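Local structure of extracellular PQQ-dependent sugar dehydrogenase (Coprinopsis cinerea, 6JT6) at residues A40-F44 with N122-W126; R81-R85 with P154-G160; G98-L104 with V117-C123. The protein probably oxidises sugars with pyrroloquinoline quinone and passes the electrons on through its haem-binding cytochrome b domain. All coordinates share one frame; numbering follows the deposited sequence.

In the fold
The three contacts sample a beta sandwich that binds haem, as in the cytochrome domain of cellobiose dehydrogenase. Contacts 1 and 3 belong to one sheet, sharing N122 and C123 just past strand 113-121; contact 2 is built on the other sheet. The two sheets meet where I82 of contact 2 packs on Y118 and I103 of contact 3. Contact 3 is a regular hairpin and lies innermost, its centre about 9 Å from the chain's centre. Contacts 1 and 2, each about 14 Å out, tie loops to strands largely through side chains: an aspartate accepts from a glycosylated loop in contact 1, whereas arginines donate to loop carbonyls in contact 2.

Contact 1: residues A40-F44 with N122-W126; sequences APDEF and NCTRW. With NAG (2-acetamido-2-deoxy-beta-D-glucopyranose), chain B.
D42 meets T124 and N122 of the N-glycosylation sequon N122-C123-T124, holding the glycosylated loop against the residues leading into strand 43-51. The T124 hydroxyl OG1 donates to D42 OD1 at 2.8 Å, arriving from above the carboxylate plane, 44° out of it. The backbone N of T124 adds a weak bond to the same oxygen. D42 OD1 is thus met by the hydroxyl and, weakly, the backbone N-H of one residue, T124. A water accepts from the backbone N of R125 and lies 2.8 Å from D42 OD1 and 2.7 Å from N122 OD1. With CG anti to the backbone N (chi1 -168°), the D42 carboxylate runs alongside the N122 side chain, pointing the same way, with its plane at right angles to the amide. The backbones join too: N122 N donates to D42 O at 2.8 Å.

Next to these polar contacts, the CG2 methyl of T124 sits at the edge of the F44 ring, and F44 CE2 lies 3.6 Å from C123 CB. F44 is positioned in turn by a ring stack with F32, and C123 by its disulfide to C120. G98, just before strand 100-109, takes the N-H of N122 ND2, and the same nitrogen carries the sugar, bonded to NAG C1 at 1.4 Å.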
loop_
_atom_site.group_PDB
_atom_site.type_symbol
_atom_site.label_atom_id
_atom_site.label_comp_id
_atom_site.label_asym_id
_atom_site.label_seq_id
_atom_site.Cartn_x
_atom_site.Cartn_y
_atom_site.Cartn_z
ATOM N N ALA A 40 -3.922 -7.079 -19.078
ATOM C CA ALA A 40 -2.571 -6.691 -18.604
ATOM C C ALA A 40 -2.530 -6.415 -17.087
ATOM O O ALA A 40 -3.068 -5.404 -16.617
ATOM C CB ALA A 40 -2.032 -5.498 -19.391
ATOM N N PRO A 41 -1.902 -7.325 -16.314
ATOM C CA PRO A 41 -2.006 -7.166 -14.895
ATOM C C PRO A 41 -0.679 -6.706 -14.279
ATOM O O PRO A 41 -0.200 -7.334 -13.336
ATOM C CB PRO A 41 -2.365 -8.596 -14.449
ATOM C CG PRO A 41 -1.701 -9.493 -15.474
ATOM C CD PRO A 41 -1.248 -8.613 -16.623
ATOM N N ASP A 42 -0.073 -5.650 -14.824
ATOM C CA ASP A 42 1.185 -5.138 -14.256
ATOM C C ASP A 42 0.930 -3.960 -13.314
ATOM O O ASP A 42 1.646 -2.942 -13.340
ATOM C CB ASP A 42 2.217 -4.808 -15.349
ATOM C CG ASP A 42 3.621 -4.564 -14.795
ATOM O OD1 ASP A 42 3.849 -4.721 -13.575
ATOM O OD2 ASP A 42 4.511 -4.202 -15.592
ATOM N N GLU A 43 -0.103 -4.111 -12.487
ATOM C CA GLU A 43 -0.529 -3.053 -11.578
ATOM C C GLU A 43 -1.461 -3.591 -10.485
ATOM O O GLU A 43 -1.967 -4.715 -10.577
ATOM C CB GLU A 43 -1.190 -1.909 -12.352
ATOM C CG GLU A 43 -2.591 -2.184 -12.889
ATOM C CD GLU A 43 -3.225 -0.914 -13.403
ATOM O OE1 GLU A 43 -3.084 -0.619 -14.605
ATOM O OE2 GLU A 43 -3.810 -0.164 -12.606
ATOM N N PHE A 44 -1.669 -2.785 -9.439
ATOM C CA PHE A 44 -2.699 -3.069 -8.444
ATOM C C PHE A 44 -3.069 -1.760 -7.776
ATOM O O PHE A 44 -2.407 -0.759 -7.988
ATOM C CB PHE A 44 -2.241 -4.114 -7.407
ATOM C CG PHE A 44 -1.047 -3.684 -6.575
ATOM C CD1 PHE A 44 -1.232 -3.058 -5.341
ATOM C CD2 PHE A 44 0.266 -3.969 -7.008
ATOM C CE1 PHE A 44 -0.151 -2.640 -4.570
ATOM C CE2 PHE A 44 1.361 -3.579 -6.228
ATOM C CZ PHE A 44 1.149 -2.915 -5.011
ATOM N N ASN A 122 3.656 -1.078 -12.821
ATOM C CA ASN A 122 5.005 -1.638 -12.921
ATOM C C ASN A 122 5.508 -2.040 -11.519
ATOM O O ASN A 122 6.607 -1.665 -11.079
ATOM C CB ASN A 122 5.956 -0.633 -13.599
ATOM C CG ASN A 122 7.290 -1.254 -13.968
ATOM O OD1 ASN A 122 7.397 -2.490 -14.136
ATOM N ND2 ASN A 122 8.322 -0.407 -14.092
ATOM N N CYS A 123 4.662 -2.772 -10.802
ATOM C CA CYS A 123 4.916 -3.135 -9.426
ATOM C C CYS A 123 4.766 -4.625 -9.196
ATOM O O CYS A 123 4.669 -5.041 -8.055
ATOM C CB CYS A 123 3.916 -2.412 -8.508
ATOM S SG CYS A 123 4.039 -0.622 -8.571
ATOM N N THR A 124 4.680 -5.429 -10.261
ATOM C CA THR A 124 4.423 -6.858 -10.056
ATOM C C THR A 124 5.604 -7.737 -10.505
ATOM O O THR A 124 5.569 -8.933 -10.301
ATOM C CB THR A 124 3.146 -7.308 -10.770
ATOM O OG1 THR A 124 3.360 -7.147 -12.174
ATOM C CG2 THR A 124 1.932 -6.457 -10.348
ATOM N N ARG A 125 6.617 -7.131 -11.134
ATOM C CA ARG A 125 7.868 -7.828 -11.499
ATOM C C ARG A 125 9.069 -7.016 -11.058
ATOM O O ARG A 125 9.077 -5.787 -11.201
ATOM C CB ARG A 125 7.940 -8.085 -13.004
ATOM C CG ARG A 125 6.869 -9.040 -13.512
ATOM C CD ARG A 125 7.211 -10.502 -13.244
ATOM N NE ARG A 125 6.121 -11.386 -13.675
ATOM C CZ ARG A 125 5.269 -12.005 -12.859
ATOM N NH1 ARG A 125 4.315 -12.775 -13.376
ATOM N NH2 ARG A 125 5.358 -11.863 -11.534
ATOM N N TRP A 126 10.068 -7.687 -10.499
ATOM C CA TRP A 126 11.335 -7.024 -10.151
ATOM C C TRP A 126 12.498 -8.011 -10.048
ATOM O O TRP A 126 12.298 -9.210 -9.970
ATOM C CB TRP A 126 11.214 -6.259 -8.838
ATOM C CG TRP A 126 10.740 -7.089 -7.665
ATOM C CD1 TRP A 126 11.515 -7.832 -6.822
ATOM C CD2 TRP A 126 9.379 -7.250 -7.219
ATOM N NE1 TRP A 126 10.733 -8.436 -5.866
ATOM C CE2 TRP A 126 9.415 -8.111 -6.088
ATOM C CE3 TRP A 126 8.144 -6.746 -7.660
ATOM C CZ2 TRP A 126 8.262 -8.465 -5.359
ATOM C CZ3 TRP A 126 6.964 -7.091 -6.914
ATOM C CH2 TRP A 126 7.052 -7.955 -5.789
HETATM C C1 NAG B . 9.645 -0.865 -14.459
HETATM C C2 NAG B . 10.408 0.126 -15.333
HETATM C C3 NAG B . 11.810 -0.405 -15.664
HETATM C C4 NAG B . 12.574 -0.904 -14.429
HETATM C C5 NAG B . 11.731 -1.895 -13.606
HETATM C C6 NAG B . 12.378 -2.114 -12.244
HETATM C C7 NAG B . 8.913 1.310 -16.917
HETATM C C8 NAG B . 8.232 1.109 -18.246
HETATM N N2 NAG B . 9.652 0.264 -16.553
HETATM O O3 NAG B . 12.550 0.651 -16.267
HETATM O O4 NAG B . 13.820 -1.508 -14.850
HETATM O O5 NAG B . 10.398 -1.405 -13.371
HETATM O O6 NAG B . 11.792 -3.213 -11.521
HETATM O O7 NAG B . 8.797 2.338 -16.253
HETATM O O HOH W 1 6.521 -4.727 -12.868
#

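Contact 2: residues R81-R85 with P154-G160; sequences RISAR and PSDPSSG
A loop between strands 138-146 and 166-173 that includes a type I beta turn from D156 to S159 is pinned to strand 79-86 by two arginines, R81 and R85, that reach its backbone carbonyls. Within the loop, D156 OD1 accepts from S158 N at 2.7 Å in an Asx turn, which helps hold the shape that presents P157 O and S159 O to the strand. R85 grips S159 O end-on: NH1 and NH2 each donate to this one oxygen at 2.7 Å. NH2 also donates to P157 O at 2.9 Å, and both acceptors lie at the guanidinium edge, in its plane. The chain of R85 is extended from CG to NE, which carries the flat group across to the turn, and NE points straight at S83 OG, though the place of that hydroxyl is less certain. A leucine in place of R85 would probably leave P157 O and S159 O without the guanidinium N-H groups that hold them and the turn freer to shift.

R81 works differently. Its chain bends at chi2 (-123°), turning NE onto a lone pair of P154 O, 3.0 Å away, while S155 O lies 3.2 Å above the guanidinium plane, over its centre. The far end of the same group, NH2, forms a salt bridge with D76. Between the two arginines P157 rests on the strand, its CB 4.0 Å from I82 O.

The R85 side chain comes within about 5 Å of the haem, so the contact lies near the cofactor. P154 O also accepts from W74 on the adjoining strand 70-76, S158 touches I95 of strand 94-95, and on the other side of strand 79-86 I82 packs against L101 and I103.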
loop_
_atom_site.group_PDB
_atom_site.type_symbol
_atom_site.label_atom_id
_atom_site.label_comp_id
_atom_site.label_asym_id
_atom_site.label_seq_id
_atom_site.Cartn_x
_atom_site.Cartn_y
_atom_site.Cartn_z
ATOM N N ARG A 81 1.091 11.359 0.774
ATOM C CA ARG A 81 2.311 11.172 0.020
ATOM C C ARG A 81 2.545 9.684 -0.077
ATOM O O ARG A 81 2.112 8.920 0.800
ATOM C CB ARG A 81 3.509 11.828 0.715
ATOM C CG ARG A 81 3.294 13.283 1.124
ATOM C CD ARG A 81 4.318 14.208 0.542
ATOM N NE ARG A 81 4.043 15.557 1.016
ATOM C CZ ARG A 81 3.583 16.565 0.276
ATOM N NH1 ARG A 81 3.353 16.416 -1.040
ATOM N NH2 ARG A 81 3.365 17.742 0.868
ATOM N N ILE A 82 3.294 9.283 -1.102
ATOM C CA ILE A 82 3.664 7.886 -1.270
ATOM C C ILE A 82 5.008 7.794 -1.984
ATOM O O ILE A 82 5.343 8.638 -2.837
ATOM C CB ILE A 82 2.529 7.053 -1.963
ATOM C CG1 ILE A 82 2.805 5.543 -1.878
ATOM C CG2 ILE A 82 2.320 7.471 -3.431
ATOM C CD1 ILE A 82 1.683 4.713 -1.317
ATOM N N SER A 83 5.778 6.774 -1.627
ATOM C CA SER A 83 7.109 6.608 -2.160
ATOM C C SER A 83 7.391 5.110 -2.363
ATOM O O SER A 83 6.903 4.268 -1.581
ATOM C CB SER A 83 8.110 7.249 -1.195
ATOM O OG SER A 83 9.448 6.946 -1.537
ATOM N N ALA A 84 8.164 4.787 -3.402
ATOM C CA ALA A 84 8.670 3.430 -3.594
ATOM C C ALA A 84 10.119 3.408 -3.153
ATOM O O ALA A 84 10.897 4.315 -3.519
ATOM C CB ALA A 84 8.566 2.990 -5.056
ATOM N N ARG A 85 10.489 2.364 -2.395
ATOM C CA ARG A 85 11.860 2.214 -1.886
ATOM C C ARG A 85 12.406 0.800 -1.995
ATOM O O ARG A 85 11.675 -0.118 -2.336
ATOM C CB ARG A 85 11.975 2.748 -0.461
ATOM C CG ARG A 85 11.366 4.135 -0.362
ATOM C CD ARG A 85 11.901 4.976 0.738
ATOM N NE ARG A 85 11.235 6.282 0.681
ATOM C CZ ARG A 85 11.420 7.267 1.553
ATOM N NH1 ARG A 85 12.264 7.100 2.587
ATOM N NH2 ARG A 85 10.753 8.419 1.395
ATOM N N PRO A 154 8.405 15.816 5.831
ATOM C CA PRO A 154 7.189 15.159 5.328
ATOM C C PRO A 154 6.610 15.772 4.039
ATOM O O PRO A 154 5.790 15.141 3.388
ATOM C CB PRO A 154 6.211 15.249 6.500
ATOM C CG PRO A 154 6.771 16.237 7.454
ATOM C CD PRO A 154 8.235 16.390 7.185
ATOM N N SER A 155 7.061 16.970 3.655
ATOM C CA SER A 155 6.681 17.565 2.356
ATOM C C SER A 155 7.308 16.861 1.145
ATOM O O SER A 155 6.795 16.975 0.035
ATOM C CB SER A 155 7.086 19.040 2.321
ATOM O OG SER A 155 8.467 19.097 1.997
ATOM N N ASP A 156 8.405 16.133 1.351
ATOM C CA ASP A 156 9.180 15.513 0.256
ATOM C C ASP A 156 8.874 13.993 0.217
ATOM O O ASP A 156 9.110 13.294 1.197
ATOM C CB ASP A 156 10.688 15.789 0.473
ATOM C CG ASP A 156 11.603 15.240 -0.650
ATOM O OD1 ASP A 156 11.192 14.478 -1.558
ATOM O OD2 ASP A 156 12.802 15.582 -0.607
ATOM N N PRO A 157 8.398 13.479 -0.939
ATOM C CA PRO A 157 8.143 12.042 -1.062
ATOM C C PRO A 157 9.431 11.242 -0.929
ATOM O O PRO A 157 9.373 10.052 -0.628
ATOM C CB PRO A 157 7.595 11.881 -2.477
ATOM C CG PRO A 157 7.124 13.214 -2.862
ATOM C CD PRO A 157 7.886 14.238 -2.101
ATOM N N SER A 158 10.579 11.880 -1.108
ATOM C CA SER A 158 11.866 11.154 -0.889
ATOM C C SER A 158 12.471 11.312 0.503
ATOM O O SER A 158 13.630 10.923 0.741
ATOM C CB SER A 158 12.878 11.531 -1.978
ATOM O OG SER A 158 12.400 10.997 -3.204
ATOM N N SER A 159 11.693 11.872 1.415
ATOM C CA SER A 159 12.107 12.067 2.815
ATOM C C SER A 159 12.749 10.839 3.437
ATOM O O SER A 159 12.266 9.725 3.267
ATOM C CB SER A 159 10.898 12.439 3.691
ATOM O OG SER A 159 11.319 12.622 5.026
ATOM N N GLY A 160 13.836 11.060 4.159
ATOM C CA GLY A 160 14.316 10.072 5.136
ATOM C C GLY A 160 13.250 9.761 6.182
ATOM O O GLY A 160 12.327 10.568 6.449
#

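Contact 3: residues G98-L104 with V117-C123; sequences GPRLTIL and VYRCQNC. With NAG (2-acetamido-2-deoxy-beta-D-glucopyranose), chain B.
Strands 100-109 and 113-121 form an antiparallel beta hairpin, in which R100, T102 and L104 meet Q121, R119 and V117 along one edge of a mixed sheet. R100 and Q121 bond in both directions, N to O at 2.8 Å each way. T102 and R119 also bond both ways, R119 N to T102 O at 2.8 Å and T102 N to R119 O at 3.0 Å. A further bond, L104 N to V117 O, extends the pairing, and the strands run at 159° to each other.

L101 and I103 are non-hydrogen-bonded pairs with C120 and Y118, on the apolar face: L101 CD2 lies 3.6 Å from C120 SG and packs on Y118 CD1. The C120-C123 disulfide continues this surface, with C123 SG 3.6 Å from P99 CB. R100, T102, R119 and Q121 share the polar face. Here the R119 chain, CG anti to the backbone N (chi1 -169°), is extended, and the Q121 amide carbon CD lies 3.4 Å over the centre of the R119 guanidinium. One water joins R100 O, T102 OG1 and Q121 OE1; a second links T102 OG1 to R119 NH1.

Past the strand, N122 ND2 approaches G98 O from above the carbonyl plane, while G98 CA lies 3.4 Å from NAG O5. The backbone conformation of G98 would jam any side chain against the preceding carbonyl.

Strand 43-51 pairs with the other side of 113-121, and R119 NE reaches E43 there in a salt bridge. Helix 182-191 packs on L104 and R119, whereas P99, I103 and Y118 touch strand 79-86 of the second sheet.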
loop_
_atom_site.group_PDB
_atom_site.type_symbol
_atom_site.label_atom_id
_atom_site.label_comp_id
_atom_site.label_asym_id
_atom_site.label_seq_id
_atom_site.Cartn_x
_atom_site.Cartn_y
_atom_site.Cartn_z
ATOM N N GLY A 98 11.171 2.596 -11.077
ATOM C CA GLY A 98 10.526 1.361 -11.466
ATOM C C GLY A 98 9.044 1.667 -11.320
ATOM O O GLY A 98 8.399 1.962 -12.306
ATOM N N PRO A 99 8.519 1.645 -10.079
ATOM C CA PRO A 99 7.082 1.757 -9.885
ATOM C C PRO A 99 6.555 3.116 -10.288
ATOM O O PRO A 99 7.268 4.113 -10.166
ATOM C CB PRO A 99 6.910 1.537 -8.371
ATOM C CG PRO A 99 8.056 0.654 -8.025
ATOM C CD PRO A 99 9.183 1.245 -8.832
ATOM N N ARG A 100 5.328 3.143 -10.790
ATOM C CA ARG A 100 4.670 4.401 -11.126
ATOM C C ARG A 100 3.464 4.499 -10.188
ATOM O O ARG A 100 2.564 3.645 -10.213
ATOM C CB ARG A 100 4.279 4.461 -12.611
ATOM C CG ARG A 100 5.415 4.139 -13.606
ATOM C CD ARG A 100 6.213 5.360 -14.071
ATOM N NE ARG A 100 7.073 5.980 -13.043
ATOM C CZ ARG A 100 8.386 5.769 -12.895
ATOM N NH1 ARG A 100 9.046 6.398 -11.923
ATOM N NH2 ARG A 100 9.046 4.938 -13.706
ATOM N N LEU A 101 3.496 5.507 -9.329
ATOM C CA LEU A 101 2.534 5.639 -8.236
ATOM C C LEU A 101 1.602 6.817 -8.448
ATOM O O LEU A 101 2.038 7.939 -8.774
ATOM C CB LEU A 101 3.244 5.781 -6.860
ATOM C CG LEU A 101 4.027 4.519 -6.398
ATOM C CD1 LEU A 101 5.027 4.914 -5.339
ATOM C CD2 LEU A 101 3.062 3.470 -5.855
ATOM N N THR A 102 0.319 6.575 -8.206
ATOM C CA THR A 102 -0.678 7.628 -8.371
ATOM C C THR A 102 -1.504 7.569 -7.113
ATOM O O THR A 102 -2.123 6.538 -6.844
ATOM C CB THR A 102 -1.586 7.329 -9.601
ATOM O OG1 THR A 102 -0.763 7.098 -10.758
ATOM C CG2 THR A 102 -2.603 8.470 -9.835
ATOM N N ILE A 103 -1.526 8.659 -6.357
ATOM C CA ILE A 103 -2.432 8.740 -5.208
ATOM C C ILE A 103 -3.839 9.007 -5.723
ATOM O O ILE A 103 -4.029 9.851 -6.601
ATOM C CB ILE A 103 -1.979 9.803 -4.189
ATOM C CG1 ILE A 103 -0.649 9.350 -3.549
ATOM C CG2 ILE A 103 -3.031 9.995 -3.064
ATOM C CD1 ILE A 103 0.112 10.439 -2.816
ATOM N N LEU A 104 -4.795 8.259 -5.173
ATOM C CA LEU A 104 -6.199 8.261 -5.596
ATOM C C LEU A 104 -7.023 8.997 -4.554
ATOM O O LEU A 104 -6.475 9.440 -3.528
ATOM C CB LEU A 104 -6.703 6.804 -5.792
ATOM C CG LEU A 104 -5.898 5.909 -6.759
ATOM C CD1 LEU A 104 -6.450 4.467 -6.953
ATOM C CD2 LEU A 104 -5.679 6.574 -8.120
ATOM N N VAL A 117 -4.496 5.977 -0.551
ATOM C CA VAL A 117 -5.023 5.037 -1.518
ATOM C C VAL A 117 -4.213 5.273 -2.789
ATOM O O VAL A 117 -4.026 6.414 -3.218
ATOM C CB VAL A 117 -6.521 5.299 -1.805
ATOM C CG1 VAL A 117 -7.098 4.208 -2.729
ATOM C CG2 VAL A 117 -7.301 5.437 -0.503
ATOM N N TYR A 118 -3.710 4.204 -3.395
ATOM C CA TYR A 118 -2.755 4.415 -4.467
ATOM C C TYR A 118 -2.911 3.381 -5.577
ATOM O O TYR A 118 -3.390 2.261 -5.345
ATOM C CB TYR A 118 -1.303 4.449 -3.907
ATOM C CG TYR A 118 -0.893 3.147 -3.251
ATOM C CD1 TYR A 118 -0.313 2.102 -4.007
ATOM C CD2 TYR A 118 -1.088 2.937 -1.865
ATOM C CE1 TYR A 118 0.030 0.905 -3.404
ATOM C CE2 TYR A 118 -0.719 1.748 -1.251
ATOM C CZ TYR A 118 -0.172 0.726 -2.029
ATOM O OH TYR A 118 0.216 -0.483 -1.440
ATOM N N ARG A 119 -2.541 3.807 -6.782
ATOM C CA ARG A 119 -2.326 2.906 -7.894
ATOM C C ARG A 119 -0.835 2.656 -8.041
ATOM O O ARG A 119 -0.045 3.572 -8.003
ATOM C CB ARG A 119 -2.901 3.521 -9.173
ATOM C CG ARG A 119 -2.972 2.560 -10.379
ATOM C CD ARG A 119 -3.107 3.389 -11.670
ATOM N NE ARG A 119 -3.441 2.557 -12.815
ATOM C CZ ARG A 119 -3.621 3.039 -14.036
ATOM N NH1 ARG A 119 -3.478 4.345 -14.246
ATOM N NH2 ARG A 119 -3.916 2.214 -15.035
ATOM N N CYS A 120 -0.457 1.399 -8.250
ATOM C CA CYS A 120 0.951 1.037 -8.376
ATOM C C CYS A 120 1.119 0.313 -9.683
ATOM O O CYS A 120 0.723 -0.858 -9.810
ATOM C CB CYS A 120 1.378 0.097 -7.244
ATOM S SG CYS A 120 3.163 0.062 -6.898
ATOM N N GLN A 121 1.730 0.978 -10.646
ATOM C CA GLN A 121 1.948 0.346 -11.938
ATOM C C GLN A 121 3.395 0.000 -12.085
ATOM O O GLN A 121 4.262 0.728 -11.572
ATOM C CB GLN A 121 1.576 1.297 -13.063
ATOM C CG GLN A 121 0.099 1.505 -13.204
ATOM C CD GLN A 121 -0.169 2.636 -14.162
ATOM O OE1 GLN A 121 -0.117 3.812 -13.775
ATOM N NE2 GLN A 121 -0.434 2.294 -15.418
ATOM N N ASN A 122 3.656 -1.078 -12.821
ATOM C CA ASN A 122 5.005 -1.638 -12.921
ATOM C C ASN A 122 5.508 -2.040 -11.519
ATOM O O ASN A 122 6.607 -1.665 -11.079
ATOM C CB ASN A 122 5.956 -0.633 -13.599
ATOM C CG ASN A 122 7.290 -1.254 -13.968
ATOM O OD1 ASN A 122 7.397 -2.490 -14.136
ATOM N ND2 ASN A 122 8.322 -0.407 -14.092
ATOM N N CYS A 123 4.662 -2.772 -10.802
ATOM C CA CYS A 123 4.916 -3.135 -9.426
ATOM C C CYS A 123 4.766 -4.625 -9.196
ATOM O O CYS A 123 4.669 -5.041 -8.055
ATOM C CB CYS A 123 3.916 -2.412 -8.508
ATOM S SG CYS A 123 4.039 -0.622 -8.571
HETATM C C1 NAG B . 9.645 -0.865 -14.459
HETATM C C2 NAG B . 10.408 0.126 -15.333
HETATM C C3 NAG B . 11.810 -0.405 -15.664
HETATM C C4 NAG B . 12.574 -0.904 -14.429
HETATM C C5 NAG B . 11.731 -1.895 -13.606
HETATM C C6 NAG B . 12.378 -2.114 -12.244
HETATM C C7 NAG B . 8.913 1.310 -16.917
HETATM C C8 NAG B . 8.232 1.109 -18.246
HETATM N N2 NAG B . 9.652 0.264 -16.553
HETATM O O3 NAG B . 12.550 0.651 -16.267
HETATM O O4 NAG B . 13.820 -1.508 -14.850
HETATM O O5 NAG B . 10.398 -1.405 -13.371
HETATM O O6 NAG B . 11.792 -3.213 -11.521
HETATM O O7 NAG B . 8.797 2.338 -16.253
HETATM O O HOH W 2 0.141 4.717 -11.154
HETATM O O HOH W 3 -2.332 6.561 -12.988
#